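Local coordinates for peptidase M16 C-terminal domain-containing protein (Enterococcus faecalis, PDB 3D3Y) that is of unknown function but is related to the M16 metallopeptidases and probably shares their fold of alpha-beta domains, at residues 39-44 with 178-183; 112-117 with 220-225; 237-242 with 409-414; 283-288 with 355-360. All blocks are in the same frame, centred on the assembly; numbering follows the deposited sequence. Where two conformers were deposited one is given.

How the contacts relate
The four contacts divide between the two large sheets of the chain. Contacts 1 and 2 belong to the half built on the six-stranded sheet. Their centres are 24 Å apart and their segments alternate along the sequence. Contacts 3 and 4 belong to the half built on the five-stranded sheet, with centres 26 Å apart and nearest atoms about 9 Å apart, and contact 4 is nested inside the loop that contact 3 closes. Contacts 2 and 3, at 45 Å between centres, lie on opposite sides of the chain's centre. None of the four includes a metal; an ethanediol, probably from the crystallisation liquor, sits by contact 2.

Contact 1: residues 39-44 with 178-183; sequences TITKRT and AALAEE
K42 and E183 form a salt bridge where the first turn of helix 40-52 meets the end of helix 177-182, and the lysine can be followed atom by atom. Its CB sets off along the side of the contact, and the chain then runs extended across the glutamate, the two side chains crossing at about a right angle. K42 CG already lies 3.3 Å from E183 OE2. CD rides past the carboxylate at a slightly longer distance, and CE returns to 3.3 Å from E183 OE1. A bend at the last torsion (chi4 79°) then turns the ammonium in, placing K42 NZ 2.8 Å from E183 OE2, on the syn lone pair of that oxygen. The methylenes therefore lie against the same carboxylate that the charge binds. A second bond, from K42 NZ to the carbonyl of E38, fixes the lysine tip, while E183 OE1 is held by S187 OG; with both oxygens engaged, the carboxylate has little freedom to rotate.

Beside this polar pair, T41 supplies the apolar contact. Its CG2, anti to the backbone N, packs 3.7 Å from L180 CA, and its OG1 lies 3.3 Å from A179 CB.

L180 reaches onward to L139, K140 and L143 of helix 129-148, and K136 of that helix bonds the carbonyls of A181 and E183. Y191 of helix 185-198 touches K42, and L188 of the same helix touches E183, which places the salt bridge between helix 40-52 and helix 185-198.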
# COMPACT_ATOMS: atom_id res chain seq x y z
N THR A 39 9.05 3.49 13.98
CA THR A 39 9.62 4.16 12.79
C THR A 39 8.63 4.50 11.68
O THR A 39 9.01 5.12 10.71
CB THR A 39 10.74 3.35 12.13
OG1 THR A 39 10.20 2.14 11.58
CG2 THR A 39 11.90 3.04 13.15
N ILE A 40 7.36 4.11 11.80
CA ILE A 40 6.38 4.39 10.72
C ILE A 40 6.22 5.88 10.45
O ILE A 40 6.29 6.33 9.30
CB ILE A 40 5.01 3.73 11.00
CG1 ILE A 40 5.11 2.21 10.82
CG2 ILE A 40 3.89 4.27 10.08
CD1 ILE A 40 3.96 1.40 11.52
N THR A 41 5.95 6.64 11.50
CA THR A 41 5.76 8.07 11.36
C THR A 41 7.07 8.76 10.98
O THR A 41 7.07 9.74 10.20
CB THR A 41 5.22 8.71 12.70
OG1 THR A 41 3.96 8.13 13.03
CG2 THR A 41 5.05 10.24 12.53
N LYS A 42 8.18 8.26 11.50
CA LYS A 42 9.50 8.78 11.12
C LYS A 42 9.74 8.60 9.62
O LYS A 42 10.14 9.54 8.93
CB LYS A 42 10.60 8.06 11.91
CG LYS A 42 10.73 8.55 13.37
CD LYS A 42 11.76 7.75 14.10
CE LYS A 42 11.92 8.23 15.55
NZ LYS A 42 10.78 7.63 16.31
N ARG A 43 9.48 7.40 9.11
CA ARG A 43 9.62 7.15 7.67
C ARG A 43 8.70 8.06 6.87
O ARG A 43 9.10 8.62 5.84
CB ARG A 43 9.34 5.67 7.36
CG ARG A 43 10.45 4.79 7.89
CD ARG A 43 10.11 3.30 7.90
NE ARG A 43 10.11 2.64 6.57
CZ ARG A 43 11.20 2.24 5.91
NH1 ARG A 43 12.42 2.51 6.39
NH2 ARG A 43 11.08 1.60 4.74
N THR A 44 7.45 8.16 7.28
CA THR A 44 6.50 9.06 6.58
C THR A 44 6.98 10.50 6.49
O THR A 44 6.94 11.12 5.40
CB THR A 44 5.10 8.99 7.22
OG1 THR A 44 4.69 7.63 7.24
CG2 THR A 44 4.04 9.84 6.48
N ALA A 178 -0.37 11.66 17.11
CA ALA A 178 0.28 11.52 18.41
C ALA A 178 1.77 11.18 18.26
O ALA A 178 2.62 11.74 18.96
CB ALA A 178 -0.44 10.46 19.27
N ALA A 179 2.09 10.28 17.35
CA ALA A 179 3.47 9.90 17.11
C ALA A 179 4.23 11.06 16.48
O ALA A 179 5.38 11.34 16.83
CB ALA A 179 3.51 8.68 16.22
N LEU A 180 3.56 11.78 15.58
CA LEU A 180 4.19 12.91 14.90
C LEU A 180 4.62 14.02 15.87
O LEU A 180 5.70 14.62 15.71
CB LEU A 180 3.23 13.48 13.86
CG LEU A 180 3.76 14.68 13.08
CD1 LEU A 180 5.09 14.30 12.40
CD2 LEU A 180 2.73 15.13 12.04
N ALA A 181 3.78 14.30 16.86
CA ALA A 181 3.98 15.42 17.78
C ALA A 181 5.36 15.43 18.42
O ALA A 181 5.93 16.51 18.66
CB ALA A 181 2.91 15.42 18.89
N GLU A 182 5.87 14.24 18.74
CA GLU A 182 7.13 14.08 19.47
C GLU A 182 8.35 14.13 18.56
O GLU A 182 9.48 14.27 19.05
CB GLU A 182 7.13 12.78 20.25
CG GLU A 182 6.05 12.74 21.34
CD GLU A 182 6.41 11.82 22.51
OE1 GLU A 182 7.13 10.81 22.29
OE2 GLU A 182 5.95 12.10 23.65
N GLU A 183 8.13 14.01 17.25
CA GLU A 183 9.24 13.97 16.29
C GLU A 183 9.87 15.35 16.06
O GLU A 183 9.18 16.37 16.07
CB GLU A 183 8.80 13.33 14.97
CG GLU A 183 8.34 11.89 15.06
CD GLU A 183 9.43 10.92 15.54
OE1 GLU A 183 10.65 11.23 15.49
OE2 GLU A 183 9.05 9.82 15.96

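Contact 2: residues 112-117 with 220-225; sequences FLKEII and QLPFTP. With EDO (1,2-ethanediol), chain I.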
# COMPACT_ATOMS: atom_id res chain seq x y z
N PHE A 112 21.46 12.72 -9.54
CA PHE A 112 20.39 13.40 -8.78
C PHE A 112 19.92 12.55 -7.60
O PHE A 112 19.75 13.05 -6.47
CB PHE A 112 19.20 13.72 -9.68
CG PHE A 112 18.10 14.44 -8.97
CD1 PHE A 112 18.23 15.79 -8.65
CD2 PHE A 112 16.93 13.78 -8.62
CE1 PHE A 112 17.19 16.48 -7.99
CE2 PHE A 112 15.87 14.46 -7.97
CZ PHE A 112 16.01 15.81 -7.66
N LEU A 113 19.70 11.26 -7.85
CA LEU A 113 19.44 10.32 -6.77
C LEU A 113 20.53 10.34 -5.69
O LEU A 113 20.23 10.28 -4.48
CB LEU A 113 19.23 8.90 -7.29
CG LEU A 113 18.04 8.67 -8.22
CD1 LEU A 113 18.19 7.29 -8.80
CD2 LEU A 113 16.73 8.83 -7.43
N LYS A 114 21.80 10.40 -6.10
CA LYS A 114 22.87 10.40 -5.12
C LYS A 114 22.74 11.62 -4.20
O LYS A 114 23.00 11.52 -2.96
CB LYS A 114 24.24 10.39 -5.82
CG LYS A 114 25.40 10.25 -4.87
CD LYS A 114 26.73 10.26 -5.62
CE LYS A 114 27.85 9.85 -4.66
NZ LYS A 114 29.23 10.16 -5.16
N GLU A 115 22.39 12.76 -4.80
CA GLU A 115 22.18 14.02 -4.07
C GLU A 115 21.04 13.87 -3.07
O GLU A 115 21.20 14.14 -1.85
CB GLU A 115 21.92 15.20 -5.02
CG GLU A 115 23.18 15.70 -5.80
CD GLU A 115 24.24 16.35 -4.87
OE1 GLU A 115 23.90 16.87 -3.78
OE2 GLU A 115 25.44 16.34 -5.25
N ILE A 116 19.90 13.41 -3.58
CA ILE A 116 18.72 13.20 -2.72
C ILE A 116 18.98 12.23 -1.54
O ILE A 116 18.63 12.51 -0.39
CB ILE A 116 17.52 12.71 -3.54
CG1 ILE A 116 17.08 13.82 -4.53
CG2 ILE A 116 16.36 12.23 -2.60
CD1 ILE A 116 16.79 15.20 -3.87
N ILE A 117 19.61 11.10 -1.85
CA ILE A 117 19.78 10.03 -0.86
C ILE A 117 20.91 10.25 0.13
O ILE A 117 20.75 10.02 1.35
CB ILE A 117 19.91 8.66 -1.55
CG1 ILE A 117 18.60 8.36 -2.32
CG2 ILE A 117 20.25 7.57 -0.55
CD1 ILE A 117 18.72 7.10 -3.20
N GLN A 220 28.28 4.05 -7.99
CA GLN A 220 28.68 5.37 -7.45
C GLN A 220 27.91 5.73 -6.19
O GLN A 220 28.25 6.69 -5.50
CB GLN A 220 28.43 6.49 -8.47
CG GLN A 220 29.29 6.46 -9.75
CD GLN A 220 28.74 7.31 -10.90
OE1 GLN A 220 27.60 7.80 -10.86
NE2 GLN A 220 29.55 7.47 -11.94
N LEU A 221 26.82 5.02 -5.91
CA LEU A 221 26.03 5.33 -4.70
C LEU A 221 26.67 4.66 -3.48
O LEU A 221 26.73 3.43 -3.40
CB LEU A 221 24.56 4.92 -4.90
CG LEU A 221 23.65 5.95 -5.60
CD1 LEU A 221 24.25 6.53 -6.87
CD2 LEU A 221 22.24 5.36 -5.86
N PRO A 222 27.20 5.47 -2.53
CA PRO A 222 28.07 4.81 -1.55
C PRO A 222 27.34 4.09 -0.40
O PRO A 222 27.57 4.42 0.77
CB PRO A 222 28.94 5.98 -1.01
CG PRO A 222 28.03 7.20 -1.14
CD PRO A 222 27.11 6.93 -2.32
N PHE A 223 26.50 3.10 -0.73
CA PHE A 223 25.81 2.27 0.27
C PHE A 223 26.81 1.39 0.97
O PHE A 223 27.67 0.79 0.34
CB PHE A 223 24.76 1.35 -0.37
CG PHE A 223 23.53 2.07 -0.86
CD1 PHE A 223 22.59 2.56 0.02
CD2 PHE A 223 23.34 2.27 -2.21
CE1 PHE A 223 21.45 3.24 -0.44
CE2 PHE A 223 22.25 2.94 -2.69
CZ PHE A 223 21.28 3.42 -1.81
N THR A 224 26.69 1.31 2.28
CA THR A 224 27.49 0.31 3.01
C THR A 224 26.72 -1.02 3.03
O THR A 224 25.49 -1.01 2.86
CB THR A 224 27.75 0.79 4.43
OG1 THR A 224 26.49 1.17 5.02
CG2 THR A 224 28.68 2.01 4.41
N PRO A 225 27.43 -2.16 3.26
CA PRO A 225 26.78 -3.47 3.30
C PRO A 225 25.80 -3.53 4.45
O PRO A 225 25.97 -2.86 5.46
CB PRO A 225 27.96 -4.46 3.57
CG PRO A 225 29.16 -3.72 3.22
CD PRO A 225 28.88 -2.26 3.47
C1 EDO I . 24.77 3.24 4.29
O1 EDO I . 24.51 3.60 2.94
C2 EDO I . 25.22 4.48 5.05
O2 EDO I . 25.64 4.02 6.33
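An inverse gamma turn centred on P222 presses L221, P222 and F223 against K114 and I117 of helix 105-118. The turn is closed by the bond from F223 N to L221 O at 2.7 Å; L221 and P222 meet K114, and F223 meets I117.

K114 carries the larger share of the helix side. With CG anti to the backbone N (chi1 -174°) and every later torsion extended, its aliphatic chain reaches straight out over the loop. CB meets L221 CD1 at 4.0 Å, and further along CE lies 3.8 Å from P222 CD, the lysine and the proline ring crossing at about a right angle. K114 CE also comes to 3.3 Å from the carbonyl oxygen Q220 O, whereas the ammonium nitrogen K114 NZ stays at 3.6 Å from it, so the approach is made mainly by the methylene.

In the fold, this joins the helix that packs on strand 85-95 of the six-stranded sheet, through L113 and I117 on I90, to the loop that leaves helix 211-219 and leads on toward strand 244-251 of the five-stranded sheet. One turn beyond K114, I117 CG2 stands obliquely to the F223 ring, 4.5 Å from F223 CZ. F223 and I117 both also rest on L196 of helix 185-198, and F118 meets the F223 ring edge-to-face.

Past the turn, an ethanediol lies near the backbone, where T224 N gives a weak hydrogen bond of 3.2 Å to its O1, at an N-H...O angle of 154°. The ligand's exact position is doubtful, because its C1 stands too close to T224 OG1.

Contact 3: residues 237-242 with 409-414; sequences QPIRNV and RLELQA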
# COMPACT_ATOMS: atom_id res chain seq x y z
N GLN A 237 -2.08 -13.78 12.68
CA GLN A 237 -2.35 -13.74 14.13
C GLN A 237 -3.37 -14.81 14.44
O GLN A 237 -4.12 -15.21 13.53
CB GLN A 237 -2.89 -12.38 14.53
CG GLN A 237 -4.11 -11.94 13.75
CD GLN A 237 -4.68 -10.62 14.27
OE1 GLN A 237 -3.94 -9.75 14.74
NE2 GLN A 237 -6.00 -10.48 14.19
N PRO A 238 -3.41 -15.29 15.69
CA PRO A 238 -4.42 -16.29 16.02
C PRO A 238 -5.85 -15.76 15.89
O PRO A 238 -6.11 -14.56 16.13
CB PRO A 238 -4.12 -16.62 17.49
CG PRO A 238 -2.74 -16.15 17.72
CD PRO A 238 -2.56 -14.97 16.85
N ILE A 239 -6.75 -16.67 15.49
CA ILE A 239 -8.19 -16.48 15.61
C ILE A 239 -8.56 -16.45 17.10
O ILE A 239 -8.15 -17.33 17.86
CB ILE A 239 -8.95 -17.59 14.88
CG1 ILE A 239 -8.75 -17.46 13.37
CG2 ILE A 239 -10.43 -17.51 15.16
CD1 ILE A 239 -8.43 -18.77 12.70
N ARG A 240 -9.32 -15.43 17.50
CA ARG A 240 -9.90 -15.30 18.84
C ARG A 240 -11.28 -15.97 18.82
O ARG A 240 -12.03 -15.86 17.85
CB ARG A 240 -10.09 -13.82 19.21
CG ARG A 240 -8.83 -12.93 19.34
CD ARG A 240 -9.14 -11.47 18.84
NE ARG A 240 -8.74 -11.25 17.44
CZ ARG A 240 -9.03 -10.17 16.70
NH1 ARG A 240 -8.62 -10.11 15.45
NH2 ARG A 240 -9.75 -9.14 17.18
N ASN A 241 -11.63 -16.64 19.91
CA ASN A 241 -12.96 -17.26 19.97
C ASN A 241 -14.10 -16.30 20.26
O ASN A 241 -15.26 -16.59 19.93
CB ASN A 241 -12.97 -18.50 20.87
CG ASN A 241 -12.42 -19.73 20.14
OD1 ASN A 241 -12.95 -20.13 19.07
ND2 ASN A 241 -11.36 -20.33 20.68
N VAL A 242 -13.78 -15.13 20.80
CA VAL A 242 -14.80 -14.13 21.06
C VAL A 242 -14.60 -12.95 20.08
O VAL A 242 -13.47 -12.52 19.86
CB VAL A 242 -14.74 -13.67 22.54
CG1 VAL A 242 -15.69 -12.50 22.80
CG2 VAL A 242 -15.06 -14.83 23.48
N ARG A 409 -14.30 -20.61 5.68
CA ARG A 409 -13.03 -20.27 6.37
C ARG A 409 -13.07 -18.92 7.06
O ARG A 409 -12.40 -18.71 8.06
CB ARG A 409 -11.90 -20.24 5.36
CG ARG A 409 -11.45 -21.62 5.01
CD ARG A 409 -10.41 -21.59 3.89
NE ARG A 409 -10.08 -22.97 3.51
CZ ARG A 409 -8.84 -23.45 3.44
NH1 ARG A 409 -7.80 -22.67 3.72
NH2 ARG A 409 -8.66 -24.72 3.08
N LEU A 410 -13.84 -18.00 6.49
CA LEU A 410 -14.02 -16.66 7.02
C LEU A 410 -14.46 -16.74 8.44
O LEU A 410 -15.35 -17.52 8.75
CB LEU A 410 -15.14 -15.97 6.25
CG LEU A 410 -14.91 -14.51 5.94
CD1 LEU A 410 -13.89 -14.54 4.82
CD2 LEU A 410 -16.17 -13.84 5.46
N GLU A 411 -13.88 -15.92 9.30
CA GLU A 411 -14.25 -15.93 10.71
C GLU A 411 -14.30 -14.50 11.22
O GLU A 411 -13.27 -13.83 11.29
CB GLU A 411 -13.21 -16.71 11.51
CG GLU A 411 -13.51 -16.80 12.97
CD GLU A 411 -14.52 -17.91 13.31
OE1 GLU A 411 -15.07 -17.86 14.44
OE2 GLU A 411 -14.75 -18.81 12.47
N LEU A 412 -15.49 -14.05 11.61
CA LEU A 412 -15.67 -12.68 12.14
C LEU A 412 -14.86 -12.52 13.42
O LEU A 412 -14.83 -13.45 14.27
CB LEU A 412 -17.15 -12.34 12.35
CG LEU A 412 -17.55 -10.95 12.86
CD1 LEU A 412 -16.97 -9.86 11.95
CD2 LEU A 412 -19.08 -10.83 12.99
N GLN A 413 -14.17 -11.38 13.54
CA GLN A 413 -13.25 -11.13 14.65
C GLN A 413 -13.46 -9.79 15.37
O GLN A 413 -13.23 -9.69 16.58
CB GLN A 413 -11.78 -11.23 14.18
CG GLN A 413 -11.32 -12.69 13.83
CD GLN A 413 -11.19 -13.59 15.05
OE1 GLN A 413 -12.18 -14.22 15.50
NE2 GLN A 413 -9.99 -13.67 15.60
N ALA A 414 -13.88 -8.77 14.64
CA ALA A 414 -14.01 -7.46 15.24
C ALA A 414 -15.12 -6.69 14.56
O ALA A 414 -15.37 -6.86 13.37
CB ALA A 414 -12.66 -6.70 15.17
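R240 sets one guanidinium face against the CB of Q413, which sits in a classic beta bulge of strand 411-421 where Q413 and A414 both face A260. The segment 237-242 is a loop leading to strand 244-251, the edge strand of the five-stranded sheet, and residues 238-242 run at 70° to residues 411-414.

The orientation of the two side chains defines the contact. R240 is bent at chi2 and chi3, which folds the guanidinium back over the strand, while Q413 bends at chi2 (-70°) and lifts its amide toward the loop backbone. The side chains cross obliquely, and the guanidinium and amide planes are 70° apart, so the two groups do not stack flat. What covers the guanidinium is the methylene Q413 CB, 3.5 Å above the plane and toward the rim of one face. The amide carbon Q413 CD lies about equally far from R240 N (3.6 Å) and R240 O (3.7 Å), so the amide abuts the backbone of R240.

To one side, I239 and E411 cross at about a right angle, I239 CG2 touching E411 CG at 3.8 Å with apolar carbons only. Y162 at the end of helix 150-162 makes a cation-pi contact with R240 and also touches Q413. The guanidinium reaches further along the strand, R240 NH2 coming to 4.3 Å from A414 CB.

Contact 4: residues 283-288 with 355-360; sequences GGFPHS and AMLKNQ
F285 and M356, a selenomethionine in this crystal, run antiparallel alongside each other, with one face of the ring on the M356 chain. F285 leaves the backbone with CG anti to its carbonyl carbon (chi1 -69°), which sends the ring from the turn toward helix 347-364. The helix backbone itself sets M356 CB over that face, 3.9 Å from the centroid of the F285 ring, a CH-pi contact. Chi1, like that of F285, and an extended chi2 then carry SE over the same face, 4.2 Å from the centroid and 27° off the normal. The bend at chi3 (78°) acts on the methyl alone, closing M356 CE on F285 CD1 at 3.4 Å.

The rim of the ring is met by two further residues of the helix. L357 CD2 reaches F285 CZ at 4.0 Å, near the ring plane, and Q360, extended beyond CG, sets its NE2 at the edge, 3.8 Å from F285 CE1.

With CG between the backbone N and the carbonyl carbon (chi1 62°), H287 presents its imidazole edge to M356. Its CE1 lies 3.7 Å from M356 SE, while NE2 is held by T353 OG1 of the same helix.

F285 to S288 form a type I turn between helices 272-284 and 289-295, with S288 capping the latter. The selenium over F285 and at the rim of H287 makes this a Met-aromatic contact, joining an interhelical turn to helix 347-364.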
# COMPACT_ATOMS: atom_id res chain seq x y z
N GLY A 283 -19.37 -8.44 -1.37
CA GLY A 283 -19.55 -6.99 -1.25
C GLY A 283 -18.62 -6.18 -2.13
O GLY A 283 -18.55 -4.98 -1.98
N GLY A 284 -17.91 -6.81 -3.07
CA GLY A 284 -16.83 -6.12 -3.78
C GLY A 284 -17.29 -5.19 -4.90
O GLY A 284 -16.63 -4.17 -5.20
N PHE A 285 -18.40 -5.56 -5.52
CA PHE A 285 -18.91 -4.93 -6.73
C PHE A 285 -20.39 -4.56 -6.56
O PHE A 285 -21.03 -5.07 -5.65
CB PHE A 285 -18.77 -5.92 -7.89
CG PHE A 285 -17.35 -6.21 -8.30
CD1 PHE A 285 -16.51 -5.18 -8.74
CD2 PHE A 285 -16.87 -7.52 -8.36
CE1 PHE A 285 -15.20 -5.45 -9.18
CE2 PHE A 285 -15.57 -7.79 -8.78
CZ PHE A 285 -14.72 -6.75 -9.18
N PRO A 286 -20.93 -3.69 -7.44
CA PRO A 286 -22.32 -3.26 -7.30
C PRO A 286 -23.37 -4.37 -7.41
O PRO A 286 -24.50 -4.18 -6.93
CB PRO A 286 -22.51 -2.22 -8.44
CG PRO A 286 -21.13 -1.77 -8.79
CD PRO A 286 -20.26 -3.01 -8.57
N HIS A 287 -22.99 -5.51 -7.99
CA HIS A 287 -23.89 -6.64 -8.15
C HIS A 287 -23.77 -7.61 -6.95
O HIS A 287 -24.39 -8.67 -6.93
CB HIS A 287 -23.61 -7.37 -9.48
CG HIS A 287 -22.22 -7.94 -9.57
ND1 HIS A 287 -21.19 -7.29 -10.21
CD2 HIS A 287 -21.70 -9.09 -9.08
CE1 HIS A 287 -20.10 -8.04 -10.14
NE2 HIS A 287 -20.38 -9.12 -9.45
N SER A 288 -23.00 -7.21 -5.94
CA SER A 288 -22.68 -8.09 -4.82
C SER A 288 -23.89 -8.34 -3.94
O SER A 288 -24.84 -7.55 -3.95
CB SER A 288 -21.56 -7.50 -3.96
OG SER A 288 -22.02 -6.36 -3.25
N ALA A 355 -15.75 -11.31 -14.84
CA ALA A 355 -15.56 -10.29 -15.89
C ALA A 355 -14.90 -9.02 -15.35
O ALA A 355 -13.92 -8.52 -15.92
CB ALA A 355 -16.93 -9.95 -16.56
N MSE A 356 -15.40 -8.53 -14.21
CA MSE A 356 -14.89 -7.29 -13.64
C MSE A 356 -13.48 -7.47 -13.07
O MSE A 356 -12.65 -6.59 -13.21
CB MSE A 356 -15.86 -6.70 -12.60
CG MSE A 356 -17.11 -6.09 -13.28
SE MSE A 356 -18.38 -5.37 -12.02
CE MSE A 356 -17.44 -3.69 -11.64
N LEU A 357 -13.22 -8.62 -12.45
CA LEU A 357 -11.85 -8.90 -12.00
C LEU A 357 -10.89 -8.96 -13.19
O LEU A 357 -9.84 -8.31 -13.17
CB LEU A 357 -11.78 -10.19 -11.16
CG LEU A 357 -12.37 -10.09 -9.75
CD1 LEU A 357 -12.57 -11.47 -9.14
CD2 LEU A 357 -11.54 -9.20 -8.80
N LYS A 358 -11.26 -9.70 -14.24
CA LYS A 358 -10.41 -9.79 -15.44
C LYS A 358 -10.20 -8.43 -16.07
O LYS A 358 -9.08 -8.08 -16.38
CB LYS A 358 -10.98 -10.75 -16.49
CG LYS A 358 -10.88 -12.24 -16.06
CD LYS A 358 -11.40 -13.16 -17.15
CE LYS A 358 -12.90 -13.01 -17.33
NZ LYS A 358 -13.35 -14.13 -18.20
N ASN A 359 -11.28 -7.67 -16.24
CA ASN A 359 -11.16 -6.34 -16.87
C ASN A 359 -10.17 -5.44 -16.11
O ASN A 359 -9.34 -4.75 -16.73
CB ASN A 359 -12.53 -5.65 -16.99
CG ASN A 359 -13.45 -6.29 -18.05
OD1 ASN A 359 -13.00 -7.03 -18.95
ND2 ASN A 359 -14.76 -6.02 -17.94
N GLN A 360 -10.27 -5.45 -14.79
CA GLN A 360 -9.38 -4.63 -13.96
C GLN A 360 -7.92 -5.05 -14.08
O GLN A 360 -7.06 -4.22 -14.33
CB GLN A 360 -9.86 -4.58 -12.51
CG GLN A 360 -11.19 -3.85 -12.43
CD GLN A 360 -11.79 -3.76 -11.04
OE1 GLN A 360 -11.27 -4.33 -10.06
NE2 GLN A 360 -12.91 -3.04 -10.95